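Local coordinates for superantigen-like protein SSL8 (Staphylococcus aureus, PDB 3R2T) that is of unknown function but, as a staphylococcal superantigen-like toxin family member with OB-fold and beta-grasp domains, probably acts outside the cell on host proteins, at residues 55-58 with 59-63; 143-146 with 147-151; 225-228 with 229-233; 196-199 with 200-203. All blocks are in the same frame, centred on the assembly; numbering follows the deposited sequence.

Interaction 1 of 4, residues 55-58 with 59-63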
loop_
_atom_site.group_PDB
_atom_site.type_symbol
_atom_site.label_atom_id
_atom_site.label_comp_id
_atom_site.label_asym_id
_atom_site.label_seq_id
_atom_site.Cartn_x
_atom_site.Cartn_y
_atom_site.Cartn_z
ATOM N N ASN A 55 -7.275 6.977 22.278
ATOM C CA ASN A 55 -6.780 8.273 21.737
ATOM C C ASN A 55 -5.269 8.157 21.467
ATOM O O ASN A 55 -4.860 7.984 20.316
ATOM C CB ASN A 55 -7.122 9.410 22.715
ATOM C CG ASN A 55 -6.808 10.792 22.156
ATOM O OD1 ASN A 55 -6.480 10.951 20.978
ATOM N ND2 ASN A 55 -6.920 11.802 23.005
ATOM N N ARG A 56 -4.452 8.234 22.520
ATOM C CA ARG A 56 -2.986 8.085 22.403
ATOM C C ARG A 56 -2.593 6.625 22.673
ATOM O O ARG A 56 -1.562 6.145 22.184
ATOM C CB ARG A 56 -2.253 9.001 23.398
ATOM C CG ARG A 56 -2.397 10.513 23.147
ATOM C CD ARG A 56 -1.573 11.019 21.956
ATOM N NE ARG A 56 -0.130 10.867 22.172
ATOM C CZ ARG A 56 0.817 11.328 21.352
ATOM N NH1 ARG A 56 0.497 11.996 20.248
ATOM N NH2 ARG A 56 2.100 11.133 21.646
ATOM N N LEU A 57 -3.425 5.934 23.459
ATOM C CA LEU A 57 -3.192 4.532 23.819
ATOM C C LEU A 57 -3.438 3.639 22.595
ATOM O O LEU A 57 -2.783 2.609 22.422
ATOM C CB LEU A 57 -4.097 4.130 24.994
ATOM C CG LEU A 57 -3.776 2.823 25.728
ATOM C CD1 LEU A 57 -2.336 2.838 26.262
ATOM C CD2 LEU A 57 -4.764 2.597 26.865
ATOM N N TYR A 58 -4.383 4.050 21.751
ATOM C CA TYR A 58 -4.695 3.340 20.515
ATOM C C TYR A 58 -3.454 3.293 19.605
ATOM O O TYR A 58 -3.228 2.306 18.905
ATOM C CB TYR A 58 -5.855 4.037 19.794
ATOM C CG TYR A 58 -6.230 3.402 18.474
ATOM C CD1 TYR A 58 -7.203 2.408 18.409
ATOM C CD2 TYR A 58 -5.609 3.795 17.288
ATOM C CE1 TYR A 58 -7.552 1.819 17.196
ATOM C CE2 TYR A 58 -5.947 3.211 16.067
ATOM C CZ TYR A 58 -6.923 2.224 16.030
ATOM O OH TYR A 58 -7.265 1.642 14.828
ATOM N N ASP A 59 -2.666 4.368 19.612
ATOM C CA ASP A 59 -1.435 4.440 18.805
ATOM C C ASP A 59 -0.411 3.422 19.327
ATOM O O ASP A 59 0.239 2.734 18.549
ATOM C CB ASP A 59 -0.851 5.860 18.811
ATOM C CG ASP A 59 -1.815 6.901 18.216
ATOM O OD1 ASP A 59 -1.547 8.117 18.356
ATOM O OD2 ASP A 59 -2.843 6.504 17.617
ATOM N N THR A 60 -0.303 3.326 20.652
ATOM C CA THR A 60 0.601 2.378 21.305
ATOM C C THR A 60 0.184 0.921 21.046
ATOM O O THR A 60 1.048 0.072 20.814
ATOM C CB THR A 60 0.687 2.634 22.830
ATOM O OG1 THR A 60 1.319 3.900 23.063
ATOM C CG2 THR A 60 1.497 1.551 23.525
ATOM N N ASN A 61 -1.122 0.632 21.087
ATOM C CA ASN A 61 -1.595 -0.735 20.818
ATOM C C ASN A 61 -1.180 -1.189 19.422
ATOM O O ASN A 61 -0.710 -2.320 19.256
ATOM C CB ASN A 61 -3.116 -0.875 20.986
ATOM C CG ASN A 61 -3.565 -0.700 22.423
ATOM O OD1 ASN A 61 -2.740 -0.668 23.337
ATOM N ND2 ASN A 61 -4.889 -0.596 22.634
ATOM N N LYS A 62 -1.369 -0.323 18.422
ATOM C CA LYS A 62 -0.932 -0.651 17.060
ATOM C C LYS A 62 0.591 -0.859 16.966
ATOM O O LYS A 62 1.038 -1.754 16.239
ATOM C CB LYS A 62 -1.404 0.371 16.012
ATOM C CG LYS A 62 -2.836 0.156 15.583
ATOM C CD LYS A 62 -3.240 1.001 14.370
ATOM C CE LYS A 62 -4.593 0.511 13.830
ATOM N NZ LYS A 62 -5.139 1.345 12.717
ATOM N N LEU A 63 1.377 -0.055 17.685
ATOM C CA LEU A 63 2.854 -0.210 17.663
ATOM C C LEU A 63 3.256 -1.518 18.325
ATOM O O LEU A 63 4.153 -2.233 17.840
ATOM C CB LEU A 63 3.542 0.956 18.367
ATOM C CG LEU A 63 3.389 2.312 17.673
ATOM C CD1 LEU A 63 3.817 3.433 18.609
ATOM C CD2 LEU A 63 4.165 2.352 16.344
#
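Y58 and K62, one helical turn apart, form an i to i+4 pair in which the aliphatic part of a lysine runs up to a phenol. The lysine can be followed outward from the backbone. CB and CG pass the carbonyl oxygen of Y58, with K62 CB 3.9 Å from Y58 O. CD then reaches the ring, 3.9 Å from Y58 CE2, and the next carbon comes closer, with K62 CE 3.6 Å from Y58 CZ. At the tip K62 NZ gives a weak hydrogen bond to Y58 OH at 3.0 Å. The chain is extended beyond CG, which lets it span the turn, while Y58, with CG anti to its own backbone N (chi1 178°), lays its ring where the lysine chain can meet it. The pair sits in the first turns of helix 57-68, at the surface of the protein. The helical bonds here are uneven: T60 N and D59 N both donate weakly to R56 O, whereas N61 N to L57 O is short, at 2.9 Å and 157°, and K62 N to Y58 O is longer but nearly straight at 168°. D59 OD2 lies at the edge of the Y58 ring, in its plane and 3.9 Å from Y58 CD2, with the carboxylate steeply turned against the ring. T60, the buried residue here, directs OG1 into a weak hydrogen bond with D205, and its side chain packs on Y200.

Interaction 2 of 4, residues 143-146 with 147-151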
loop_
_atom_site.group_PDB
_atom_site.type_symbol
_atom_site.label_atom_id
_atom_site.label_comp_id
_atom_site.label_asym_id
_atom_site.label_seq_id
_atom_site.Cartn_x
_atom_site.Cartn_y
_atom_site.Cartn_z
ATOM N N ASN A 143 25.754 -11.800 2.462
ATOM C CA ASN A 143 27.118 -11.867 2.950
ATOM C C ASN A 143 28.084 -12.461 1.951
ATOM O O ASN A 143 27.768 -13.436 1.285
ATOM C CB ASN A 143 27.188 -12.725 4.205
ATOM C CG ASN A 143 26.646 -12.022 5.409
ATOM O OD1 ASN A 143 26.259 -10.860 5.340
ATOM N ND2 ASN A 143 26.635 -12.716 6.535
ATOM N N VAL A 144 29.262 -11.864 1.874
ATOM C CA VAL A 144 30.338 -12.342 1.013
ATOM C C VAL A 144 31.178 -13.350 1.799
ATOM O O VAL A 144 31.704 -14.311 1.226
ATOM C CB VAL A 144 31.245 -11.175 0.571
ATOM C CG1 VAL A 144 32.576 -11.685 0.003
ATOM C CG2 VAL A 144 30.508 -10.270 -0.415
ATOM N N LYS A 145 31.328 -13.112 3.107
ATOM C CA LYS A 145 32.111 -13.998 3.972
ATOM C C LYS A 145 31.217 -14.941 4.754
ATOM O O LYS A 145 30.002 -14.833 4.710
ATOM C CB LYS A 145 33.005 -13.185 4.912
ATOM C CG LYS A 145 34.086 -12.450 4.161
ATOM C CD LYS A 145 34.941 -11.537 5.027
ATOM C CE LYS A 145 36.044 -10.891 4.160
ATOM N NZ LYS A 145 36.937 -9.969 4.931
ATOM N N SER A 146 31.842 -15.876 5.454
ATOM C CA SER A 146 31.127 -16.852 6.239
ATOM C C SER A 146 30.591 -16.199 7.492
ATOM O O SER A 146 31.140 -15.200 7.975
ATOM C CB SER A 146 32.039 -18.020 6.609
ATOM O OG SER A 146 33.113 -17.595 7.435
ATOM N N ILE A 147 29.507 -16.775 8.000
ATOM C CA ILE A 147 28.813 -16.292 9.188
ATOM C C ILE A 147 29.707 -15.848 10.368
ATOM O O ILE A 147 29.494 -14.780 10.932
ATOM C CB ILE A 147 27.813 -17.378 9.692
ATOM C CG1 ILE A 147 26.937 -16.837 10.829
ATOM C CG2 ILE A 147 28.556 -18.660 10.086
ATOM C CD1 ILE A 147 26.010 -15.761 10.366
ATOM N N PHE A 148 30.703 -16.646 10.746
ATOM C CA PHE A 148 31.527 -16.255 11.878
ATOM C C PHE A 148 32.611 -15.235 11.563
ATOM O O PHE A 148 33.165 -14.627 12.475
ATOM C CB PHE A 148 32.038 -17.474 12.631
ATOM C CG PHE A 148 30.939 -18.231 13.283
ATOM C CD1 PHE A 148 30.384 -17.763 14.463
ATOM C CD2 PHE A 148 30.409 -19.371 12.696
ATOM C CE1 PHE A 148 29.325 -18.427 15.066
ATOM C CE2 PHE A 148 29.354 -20.049 13.301
ATOM C CZ PHE A 148 28.815 -19.576 14.492
ATOM N N GLU A 149 32.894 -15.014 10.286
ATOM C CA GLU A 149 33.881 -14.007 9.922
ATOM C C GLU A 149 33.206 -12.645 9.946
ATOM O O GLU A 149 33.807 -11.660 10.362
ATOM C CB GLU A 149 34.427 -14.226 8.518
ATOM C CG GLU A 149 35.050 -15.564 8.241
ATOM C CD GLU A 149 35.640 -15.619 6.826
ATOM O OE1 GLU A 149 35.139 -16.406 5.978
ATOM O OE2 GLU A 149 36.563 -14.817 6.548
ATOM N N SER A 150 31.948 -12.601 9.500
ATOM C CA SER A 150 31.184 -11.351 9.420
ATOM C C SER A 150 30.255 -11.050 10.612
ATOM O O SER A 150 29.445 -10.105 10.568
ATOM C CB SER A 150 30.400 -11.318 8.103
ATOM O OG SER A 150 29.651 -12.501 7.895
ATOM N N LEU A 151 30.390 -11.839 11.674
ATOM C CA LEU A 151 29.585 -11.676 12.878
ATOM C C LEU A 151 30.031 -10.467 13.710
ATOM O O LEU A 151 31.218 -10.339 14.039
ATOM C CB LEU A 151 29.717 -12.935 13.740
ATOM C CG LEU A 151 29.093 -12.928 15.134
ATOM C CD1 LEU A 151 27.597 -12.638 15.062
ATOM C CD2 LEU A 151 29.372 -14.259 15.838
#
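The backbone bends at S146 into a single helical turn, in which S146 O collects the N-H groups of E149 and S150 while 147-149 keep helical torsions without forming a regular helix. S150 N lies almost in line with the S146 carbonyl, 3.1 Å from S146 O, and E149 N reaches the same oxygen from above the carbonyl plane at 2.9 Å. A third donor comes from a side chain: S150 OG, turned in between its own backbone N and carbonyl carbon (chi1 51°), gives a bond to S146 O at 3.1 Å, again from out of the carbonyl plane. Three donors therefore grip one oxygen, and the hydroxyl of the buried S150 is satisfied locally. On the exposed side the E149 chain, extended beyond CG, brings its carboxylate back over S146. S146 OG donates to E149 OE1 at 2.8 Å, meeting the anti lone pair of that oxygen, and S146 N adds a weak bond to E149 OE1 at 3.4 Å. K145 crosses E149 at about a right angle, its CD 4.0 Å from E149 OE2, but the ammonium and carboxylate stay apart, so the pairing of charges is loose. N143 ND2 lies 3.3 Å from S150 OG without bonding to it; its amide is held instead by E178 N and Q176 O, tying the turn to a neighbouring loop. The glutamate reaching back to S146 N resembles one half of a capping box, weakly made and lacking the reciprocal bond, at the start of a single turn between OB-fold strand 133-141 and beta-grasp strand 156-160.

Interaction 3 of 4, residues 225-228 with 229-233. With SO4 (sulfate ion), chain D; SO4 (sulfate ion), chain C.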
loop_
_atom_site.group_PDB
_atom_site.type_symbol
_atom_site.label_atom_id
_atom_site.label_comp_id
_atom_site.label_asym_id
_atom_site.label_seq_id
_atom_site.Cartn_x
_atom_site.Cartn_y
_atom_site.Cartn_z
ATOM N N ASP A 225 6.530 6.501 17.081
ATOM C CA ASP A 225 5.806 6.083 15.872
ATOM C C ASP A 225 6.624 5.041 15.086
ATOM O O ASP A 225 7.793 4.835 15.372
ATOM C CB ASP A 225 5.441 7.303 15.005
ATOM C CG ASP A 225 6.671 8.044 14.449
ATOM O OD1 ASP A 225 7.818 7.560 14.645
ATOM O OD2 ASP A 225 6.475 9.112 13.806
ATOM N N LYS A 226 5.990 4.375 14.128
ATOM C CA LYS A 226 6.643 3.343 13.335
ATOM C C LYS A 226 7.783 3.954 12.528
ATOM O O LYS A 226 7.756 5.104 12.200
ATOM C CB LYS A 226 5.613 2.680 12.391
ATOM C CG LYS A 226 6.158 1.475 11.579
ATOM C CD LYS A 226 5.148 0.896 10.552
ATOM C CE LYS A 226 3.879 0.333 11.203
ATOM N NZ LYS A 226 2.896 -0.209 10.170
ATOM N N LEU A 227 8.806 3.193 12.222
ATOM C CA LEU A 227 9.886 3.734 11.406
ATOM C C LEU A 227 9.308 4.231 10.070
ATOM O O LEU A 227 8.520 3.522 9.447
ATOM C CB LEU A 227 10.892 2.625 11.109
ATOM C CG LEU A 227 12.087 3.008 10.230
ATOM C CD1 LEU A 227 12.954 4.129 10.875
ATOM C CD2 LEU A 227 12.921 1.772 9.949
ATOM N N ASP A 228 9.699 5.441 9.648
ATOM C CA ASP A 228 9.249 6.026 8.376
ATOM C C ASP A 228 9.436 5.039 7.229
ATOM O O ASP A 228 10.536 4.504 7.045
ATOM C CB ASP A 228 10.056 7.282 8.013
ATOM C CG ASP A 228 9.869 8.428 8.993
ATOM O OD1 ASP A 228 9.171 8.255 10.011
ATOM O OD2 ASP A 228 10.433 9.519 8.727
ATOM N N PHE A 229 8.375 4.809 6.454
ATOM C CA PHE A 229 8.442 3.878 5.314
ATOM C C PHE A 229 9.600 4.182 4.345
ATOM O O PHE A 229 10.214 3.266 3.805
ATOM C CB PHE A 229 7.107 3.782 4.553
ATOM C CG PHE A 229 5.978 3.167 5.366
ATOM C CD1 PHE A 229 6.024 1.824 5.741
ATOM C CD2 PHE A 229 4.893 3.910 5.741
ATOM C CE1 PHE A 229 5.003 1.257 6.479
ATOM C CE2 PHE A 229 3.858 3.346 6.485
ATOM C CZ PHE A 229 3.912 2.013 6.846
ATOM N N GLU A 230 9.905 5.454 4.150
ATOM C CA GLU A 230 10.987 5.860 3.245
ATOM C C GLU A 230 12.392 5.649 3.819
ATOM O O GLU A 230 13.376 5.876 3.122
ATOM C CB GLU A 230 10.787 7.304 2.810
ATOM C CG GLU A 230 9.523 7.500 1.973
ATOM C CD GLU A 230 9.198 8.959 1.679
ATOM O OE1 GLU A 230 9.739 9.861 2.365
ATOM O OE2 GLU A 230 8.380 9.199 0.771
ATOM N N ARG A 231 12.490 5.207 5.076
ATOM C CA ARG A 231 13.792 4.930 5.694
ATOM C C ARG A 231 14.114 3.441 5.733
ATOM O O ARG A 231 15.263 3.037 6.007
ATOM C CB ARG A 231 13.842 5.465 7.117
ATOM C CG ARG A 231 13.714 6.954 7.205
ATOM C CD ARG A 231 13.709 7.395 8.678
ATOM N NE ARG A 231 15.039 7.304 9.262
ATOM C CZ ARG A 231 15.319 7.512 10.546
ATOM N NH1 ARG A 231 14.350 7.796 11.423
ATOM N NH2 ARG A 231 16.579 7.423 10.954
ATOM N N MET A 232 13.115 2.620 5.435
ATOM C CA MET A 232 13.279 1.177 5.514
ATOM C C MET A 232 14.209 0.577 4.462
ATOM O O MET A 232 14.541 -0.608 4.535
ATOM C CB MET A 232 11.918 0.519 5.482
ATOM C CG MET A 232 11.102 0.802 6.725
ATOM S SD MET A 232 9.462 0.102 6.548
ATOM C CE MET A 232 8.796 0.413 8.210
ATOM N N ALA A 233 14.621 1.381 3.487
ATOM C CA ALA A 233 15.545 0.924 2.470
ATOM C C ALA A 233 16.980 1.327 2.808
ATOM O O ALA A 233 17.879 0.919 2.097
ATOM C CB ALA A 233 15.162 1.465 1.090
HETATM S S SO4 D . 6.703 7.919 5.218
HETATM O O1 SO4 D . 5.921 7.419 4.086
HETATM O O2 SO4 D . 8.123 7.848 4.843
HETATM O O3 SO4 D . 6.385 9.317 5.498
HETATM O O4 SO4 D . 6.418 7.098 6.396
HETATM S S SO4 C . 1.558 3.410 9.947
HETATM O O1 SO4 C . 0.253 4.060 10.019
HETATM O O2 SO4 C . 2.536 4.319 9.345
HETATM O O3 SO4 C . 2.000 3.136 11.304
HETATM O O4 SO4 C . 1.492 2.167 9.168
HETATM O O HOH W 1 11.339 7.254 11.628
#
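Around the turn that R231 N closes onto D228 O, two consecutive N-H groups grip one sulfate: F229 N donates to sulfate D O4 at 3.0 Å and E230 N to O2 of the same ion at 3.1 Å. The ion probably came from the crystallisation liquor. The bond from R231 N to D228 O measures 2.9 Å, its donor standing above the carbonyl plane. A water accepts from both D228 N and R231 NH1, while R231 NH2 is anchored on E220 O. L227 works on two fronts: CD1 lies over one face of the R231 guanidinium, 4.0 Å from R231 NH1, and CD2 packs 3.8 Å from M232 CG as the two side chains slide past each other in opposite directions. The extended first part of the K226 chain carries CD to 4.1 Å from F229 CZ, and a bend at chi3 (-62°) then sends NZ to O4 of sulfate C, with E125 as its salt-bridge partner. The F229 ring also packs on F148 of the second subunit. With helical torsions at F229 and E230, residues 228-231 form a type I beta turn, set between helix 57-68, helix 182-197 and the OB-fold strand 133-141, where the two domains meet.

Interaction 4 of 4, residues 196-199 with 200-203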
loop_
_atom_site.group_PDB
_atom_site.type_symbol
_atom_site.label_atom_id
_atom_site.label_comp_id
_atom_site.label_asym_id
_atom_site.label_seq_id
_atom_site.Cartn_x
_atom_site.Cartn_y
_atom_site.Cartn_z
ATOM N N LYS A 196 11.531 -7.477 26.847
ATOM C CA LYS A 196 12.312 -7.283 28.082
ATOM C C LYS A 196 12.125 -5.991 28.884
ATOM O O LYS A 196 12.480 -5.958 30.060
ATOM C CB LYS A 196 13.785 -7.407 27.736
ATOM C CG LYS A 196 14.085 -8.696 27.008
ATOM C CD LYS A 196 15.549 -8.872 26.653
ATOM C CE LYS A 196 16.416 -9.041 27.873
ATOM N NZ LYS A 196 17.784 -9.494 27.491
ATOM N N TYR A 197 11.607 -4.933 28.259
ATOM C CA TYR A 197 11.412 -3.647 28.943
ATOM C C TYR A 197 9.960 -3.153 28.896
ATOM O O TYR A 197 9.679 -2.014 29.222
ATOM C CB TYR A 197 12.364 -2.603 28.354
ATOM C CG TYR A 197 13.808 -2.963 28.595
ATOM C CD1 TYR A 197 14.447 -2.570 29.755
ATOM C CD2 TYR A 197 14.513 -3.739 27.691
ATOM C CE1 TYR A 197 15.755 -2.912 30.000
ATOM C CE2 TYR A 197 15.831 -4.097 27.925
ATOM C CZ TYR A 197 16.449 -3.674 29.084
ATOM O OH TYR A 197 17.757 -4.008 29.345
ATOM N N LYS A 198 9.047 -4.033 28.501
ATOM C CA LYS A 198 7.619 -3.707 28.406
ATOM C C LYS A 198 7.330 -2.428 27.589
ATOM O O LYS A 198 6.480 -1.614 27.950
ATOM C CB LYS A 198 6.995 -3.660 29.805
ATOM C CG LYS A 198 7.223 -4.982 30.576
ATOM C CD LYS A 198 6.503 -5.077 31.931
ATOM C CE LYS A 198 4.982 -5.163 31.781
ATOM N NZ LYS A 198 4.299 -5.425 33.090
ATOM N N LEU A 199 8.044 -2.264 26.479
ATOM C CA LEU A 199 7.811 -1.132 25.613
ATOM C C LEU A 199 6.399 -1.278 25.060
ATOM O O LEU A 199 5.972 -2.382 24.700
ATOM C CB LEU A 199 8.819 -1.095 24.456
ATOM C CG LEU A 199 8.626 0.057 23.462
ATOM C CD1 LEU A 199 8.830 1.412 24.150
ATOM C CD2 LEU A 199 9.551 -0.092 22.236
ATOM N N TYR A 200 5.692 -0.153 25.000
ATOM C CA TYR A 200 4.319 -0.072 24.503
ATOM C C TYR A 200 3.322 -0.863 25.359
ATOM O O TYR A 200 2.262 -1.232 24.868
ATOM C CB TYR A 200 4.192 -0.508 23.023
ATOM C CG TYR A 200 5.156 0.149 22.066
ATOM C CD1 TYR A 200 5.239 1.531 21.975
ATOM C CD2 TYR A 200 5.947 -0.612 21.219
ATOM C CE1 TYR A 200 6.120 2.145 21.093
ATOM C CE2 TYR A 200 6.834 -0.009 20.318
ATOM C CZ TYR A 200 6.909 1.375 20.263
ATOM O OH TYR A 200 7.777 1.991 19.384
ATOM N N GLU A 201 3.656 -1.124 26.623
ATOM C CA GLU A 201 2.747 -1.856 27.527
ATOM C C GLU A 201 2.468 -1.056 28.794
ATOM O O GLU A 201 2.339 -1.629 29.874
ATOM C CB GLU A 201 3.308 -3.233 27.909
ATOM C CG GLU A 201 3.453 -4.209 26.743
ATOM C CD GLU A 201 3.895 -5.608 27.182
ATOM O OE1 GLU A 201 4.126 -5.810 28.397
ATOM O OE2 GLU A 201 4.006 -6.502 26.312
ATOM N N GLY A 202 2.370 0.268 28.651
ATOM C CA GLY A 202 2.104 1.167 29.781
ATOM C C GLY A 202 3.280 1.405 30.725
ATOM O O GLY A 202 3.090 1.901 31.835
ATOM N N SER A 203 4.491 1.051 30.298
ATOM C CA SER A 203 5.692 1.247 31.126
ATOM C C SER A 203 6.634 2.229 30.422
ATOM O O SER A 203 6.975 3.286 30.959
ATOM C CB SER A 203 6.395 -0.091 31.383
ATOM O OG SER A 203 7.512 0.077 32.242
#
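The ring of Y200 carries L199 on one face, with L199 CG 3.5 Å from the ring centroid and only 11° off the normal, a CH-pi contact between sequence neighbours. The methyl L199 CD2 extends it toward the phenol end, 3.3 Å from Y200 CE2. T60, L63 and H64 of helix 57-68 also touch Y200, and at the far end its hydroxyl bonds to L223 O and R190. The two side chains lie side by side because a type II beta turn from K198 to E201 places them at its central positions, where Y200 takes a positive phi of 64°. E201 N closes the turn on K198 O at 3.2 Å, approaching from above the carbonyl plane. K198, itself with positive phi, is where the chain leaves helix 182-197. K198 CB meets S203 CB at 3.9 Å. Further out the lysine chain crosses E201 at about a right angle, K198 CE being 3.6 Å from E201 OE1, while K198 NZ stays 4.7 Å from E201 OE1. E201 OE2 is bonded to H64 NE2, so this carboxylate probably favours the protonated form of the histidine, and the K198 charge probably adds only a weaker, longer-range attraction.

In the fold
Along the chain the order is interaction 1, interaction 2, interaction 4, interaction 3. Interactions 1 and 4 have centres about 13 Å apart and touch directly, because the N-terminal helix 57-68 packs against the loop leaving helix 182-197. L63 of that same helix reaches the 225-233 loop, so interaction 1 also touches interaction 3, with centres about 18 Å apart. Interactions 3 and 4 both belong to the beta-grasp domain, yet their nearest atoms stay about 5 Å apart. Interaction 2, in the interdomain connection, is isolated within its own chain, its centre about 39 Å from that of interaction 1; in the assembly, F148 of the second subunit meets F229 of interaction 3. The N-terminal helix thus ties two beta-grasp loops together.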